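Motility protein FimV (Pseudomonas aeruginosa, PDB 4MBQ) acts as an inner-membrane hub for twitching motility, activating the adenylate cyclase CyaB to control cAMP levels, here seen as a C-terminal TPR piece. Local coordinates at residues A37-L45 against E55-L63. Sequence-based numbering, arbitrary orientation.
Sequences ARDILDEVL and EARELLERL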
loop_
_atom_site.group_PDB
_atom_site.type_symbol
_atom_site.label_atom_id
_atom_site.label_comp_id
_atom_site.label_asym_id
_atom_site.label_seq_id
_atom_site.Cartn_x
_atom_site.Cartn_y
_atom_site.Cartn_z
ATOM N N ALA B 37 6.695 8.902 -1.224
ATOM C CA ALA B 37 7.491 8.102 -0.301
ATOM C C ALA B 37 8.205 8.981 0.726
ATOM O O ALA B 37 8.276 8.635 1.904
ATOM C CB ALA B 37 8.497 7.247 -1.066
ATOM N N ARG B 38 8.725 10.119 0.276
ATOM C CA ARG B 38 9.428 11.044 1.162
ATOM C C ARG B 38 8.516 11.634 2.237
ATOM O O ARG B 38 8.908 11.742 3.400
ATOM C CB ARG B 38 10.087 12.167 0.356
ATOM C CG ARG B 38 11.210 11.692 -0.551
ATOM C CD ARG B 38 11.885 12.854 -1.252
ATOM N NE ARG B 38 12.957 12.405 -2.134
ATOM C CZ ARG B 38 12.860 12.352 -3.458
ATOM N NH1 ARG B 38 11.741 12.731 -4.059
ATOM N NH2 ARG B 38 13.887 11.928 -4.183
ATOM N N ASP B 39 7.303 12.014 1.844
ATOM C CA ASP B 39 6.330 12.559 2.788
ATOM C C ASP B 39 6.002 11.549 3.885
ATOM O O ASP B 39 5.903 11.904 5.060
ATOM C CB ASP B 39 5.051 12.981 2.062
ATOM C CG ASP B 39 5.292 14.079 1.043
ATOM O OD1 ASP B 39 6.403 14.649 1.033
ATOM O OD2 ASP B 39 4.366 14.380 0.259
ATOM N N ILE B 40 5.844 10.289 3.494
ATOM C CA ILE B 40 5.550 9.220 4.441
ATOM C C ILE B 40 6.741 8.924 5.345
ATOM O O ILE B 40 6.582 8.722 6.550
ATOM C CB ILE B 40 5.138 7.927 3.714
ATOM C CG1 ILE B 40 3.794 8.116 3.015
ATOM C CG2 ILE B 40 5.049 6.766 4.687
ATOM C CD1 ILE B 40 3.194 6.823 2.514
ATOM N N LEU B 41 7.934 8.896 4.757
ATOM C CA LEU B 41 9.153 8.620 5.510
ATOM C C LEU B 41 9.472 9.719 6.521
ATOM O O LEU B 41 10.084 9.456 7.558
ATOM C CB LEU B 41 10.334 8.400 4.562
ATOM C CG LEU B 41 10.284 7.083 3.781
ATOM C CD1 LEU B 41 11.346 7.043 2.692
ATOM C CD2 LEU B 41 10.439 5.902 4.727
ATOM N N ASP B 42 9.056 10.947 6.220
ATOM C CA ASP B 42 9.233 12.064 7.148
ATOM C C ASP B 42 8.487 11.767 8.442
ATOM O O ASP B 42 8.937 12.125 9.529
ATOM C CB ASP B 42 8.720 13.368 6.529
ATOM C CG ASP B 42 8.965 14.575 7.417
ATOM O OD1 ASP B 42 9.998 14.602 8.119
ATOM O OD2 ASP B 42 8.126 15.500 7.412
ATOM N N GLU B 43 7.349 11.093 8.312
ATOM C CA GLU B 43 6.534 10.733 9.463
ATOM C C GLU B 43 7.170 9.588 10.251
ATOM O O GLU B 43 7.123 9.570 11.480
ATOM C CB GLU B 43 5.120 10.370 9.011
ATOM C CG GLU B 43 4.453 11.471 8.197
ATOM C CD GLU B 43 3.047 11.117 7.754
ATOM O OE1 GLU B 43 2.620 9.966 7.980
ATOM O OE2 GLU B 43 2.369 11.996 7.180
ATOM N N VAL B 44 7.777 8.643 9.540
ATOM C CA VAL B 44 8.478 7.535 10.185
ATOM C C VAL B 44 9.640 8.044 11.046
ATOM O O VAL B 44 9.852 7.570 12.166
ATOM C CB VAL B 44 8.994 6.515 9.148
ATOM C CG1 VAL B 44 9.801 5.419 9.829
ATOM C CG2 VAL B 44 7.831 5.920 8.373
ATOM N N LEU B 45 10.376 9.021 10.524
ATOM C CA LEU B 45 11.497 9.621 11.246
ATOM C C LEU B 45 11.069 10.212 12.585
ATOM O O LEU B 45 11.811 10.153 13.565
ATOM C CB LEU B 45 12.158 10.711 10.400
ATOM C CG LEU B 45 12.932 10.268 9.158
ATOM C CD1 LEU B 45 13.478 11.482 8.426
ATOM C CD2 LEU B 45 14.056 9.317 9.538
ATOM N N GLU B 55 15.896 2.633 9.056
ATOM C CA GLU B 55 15.397 2.161 7.772
ATOM C C GLU B 55 14.882 3.307 6.910
ATOM O O GLU B 55 15.091 3.326 5.694
ATOM C CB GLU B 55 14.297 1.113 7.970
ATOM C CG GLU B 55 13.518 0.754 6.704
ATOM C CD GLU B 55 14.314 -0.086 5.709
ATOM O OE1 GLU B 55 15.555 -0.167 5.827
ATOM O OE2 GLU B 55 13.688 -0.674 4.802
ATOM N N ALA B 56 14.204 4.261 7.547
ATOM C CA ALA B 56 13.687 5.430 6.847
ATOM C C ALA B 56 14.832 6.221 6.236
ATOM O O ALA B 56 14.762 6.645 5.081
ATOM C CB ALA B 56 12.879 6.306 7.794
ATOM N N ARG B 57 15.890 6.410 7.020
ATOM C CA ARG B 57 17.078 7.110 6.552
ATOM C C ARG B 57 17.711 6.380 5.374
ATOM O O ARG B 57 18.110 7.003 4.391
ATOM C CB ARG B 57 18.091 7.268 7.689
ATOM C CG ARG B 57 17.577 8.105 8.853
ATOM C CD ARG B 57 18.598 8.205 9.974
ATOM N NE ARG B 57 18.106 9.028 11.075
ATOM C CZ ARG B 57 18.001 8.613 12.333
ATOM N NH1 ARG B 57 18.364 7.381 12.661
ATOM N NH2 ARG B 57 17.538 9.435 13.266
ATOM N N GLU B 58 17.796 5.057 5.481
ATOM C CA GLU B 58 18.363 4.234 4.417
ATOM C C GLU B 58 17.550 4.382 3.136
ATOM O O GLU B 58 18.108 4.549 2.052
ATOM C CB GLU B 58 18.415 2.763 4.840
ATOM N N LEU B 59 16.230 4.324 3.269
ATOM C CA LEU B 59 15.341 4.468 2.120
ATOM C C LEU B 59 15.461 5.851 1.484
ATOM O O LEU B 59 15.490 5.976 0.257
ATOM C CB LEU B 59 13.891 4.193 2.520
ATOM C CG LEU B 59 13.562 2.723 2.788
ATOM C CD1 LEU B 59 12.110 2.553 3.216
ATOM C CD2 LEU B 59 13.864 1.883 1.555
ATOM N N LEU B 60 15.542 6.882 2.321
ATOM C CA LEU B 60 15.666 8.254 1.836
ATOM C C LEU B 60 16.961 8.474 1.063
ATOM O O LEU B 60 16.971 9.122 0.015
ATOM C CB LEU B 60 15.573 9.252 2.995
ATOM C CG LEU B 60 14.173 9.481 3.565
ATOM C CD1 LEU B 60 14.252 10.117 4.944
ATOM C CD2 LEU B 60 13.361 10.347 2.615
ATOM N N GLU B 61 18.058 7.931 1.581
ATOM C CA GLU B 61 19.355 8.110 0.947
ATOM C C GLU B 61 19.436 7.347 -0.370
ATOM O O GLU B 61 20.117 7.779 -1.300
ATOM C CB GLU B 61 20.483 7.707 1.901
ATOM C CG GLU B 61 20.691 8.715 3.040
ATOM C CD GLU B 61 21.723 8.264 4.054
ATOM O OE1 GLU B 61 22.327 7.193 3.853
ATOM O OE2 GLU B 61 21.930 8.979 5.060
ATOM N N ARG B 62 18.728 6.226 -0.450
ATOM C CA ARG B 62 18.651 5.465 -1.694
ATOM C C ARG B 62 17.856 6.232 -2.744
ATOM O O ARG B 62 18.162 6.168 -3.933
ATOM C CB ARG B 62 18.021 4.092 -1.458
ATOM C CG ARG B 62 18.925 3.100 -0.745
ATOM N N LEU B 63 16.838 6.962 -2.299
ATOM C CA LEU B 63 16.015 7.757 -3.205
ATOM C C LEU B 63 16.721 9.045 -3.625
ATOM O O LEU B 63 16.405 9.634 -4.659
ATOM C CB LEU B 63 14.667 8.081 -2.557
ATOM C CG LEU B 63 13.707 6.904 -2.380
ATOM C CD1 LEU B 63 12.419 7.353 -1.705
ATOM C CD2 LEU B 63 13.428 6.236 -3.723
HETATM O O HOH W 1 15.623 11.365 -1.436
#
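A37 starts the contact by setting its CB against the CD1 methyl of L63, 4.0 Å away, near the last modelled residue of the chain. One residue on, R38 lays the aliphatic part of its side chain obliquely over L60, and its extended chain carries the guanidinium out over the exposed side of the contact, toward L63. There a water lies at the guanidinium edge, in its plane, accepting from R38 NE at 2.9 Å and donating to L60 O at 3.0 Å, so it ties an exposed arginine to a backbone carbonyl of helix 50-62.

L41 is the central wedge. CG stands anti to the carbonyl carbon (chi1 -71°), which sends the branched end toward helix 50-62; there CD1 fits between L59 CB and L60 CG, 3.8 Å from each, while CD2 settles on A56. L41 and L60 lie alongside one another, pointing opposite ways, and the small A56 lets the backbones close to 5.7 Å between the CA atoms of L41 and A56. V44 adds CG1, 3.8 Å from A56 CB. L45 finishes the row, its CD2 lying 3.7 Å from A56 CB and also touching the aliphatic CG of R57, while its CD1 meets L60 CD1 tip to tip.

Behind this seam helix 15-30 closes the core, with L41 on A25, V44 on L22 and A37 on Y28. Segments 37-45 and 55-62 run nearly antiparallel, at 153°; helix 50-62, third in this chain, packs on the second, and such antiparallel helix packing through small and apolar residues builds TPR-like alpha-helical repeats, here FimV's C-terminal TPR-family domain.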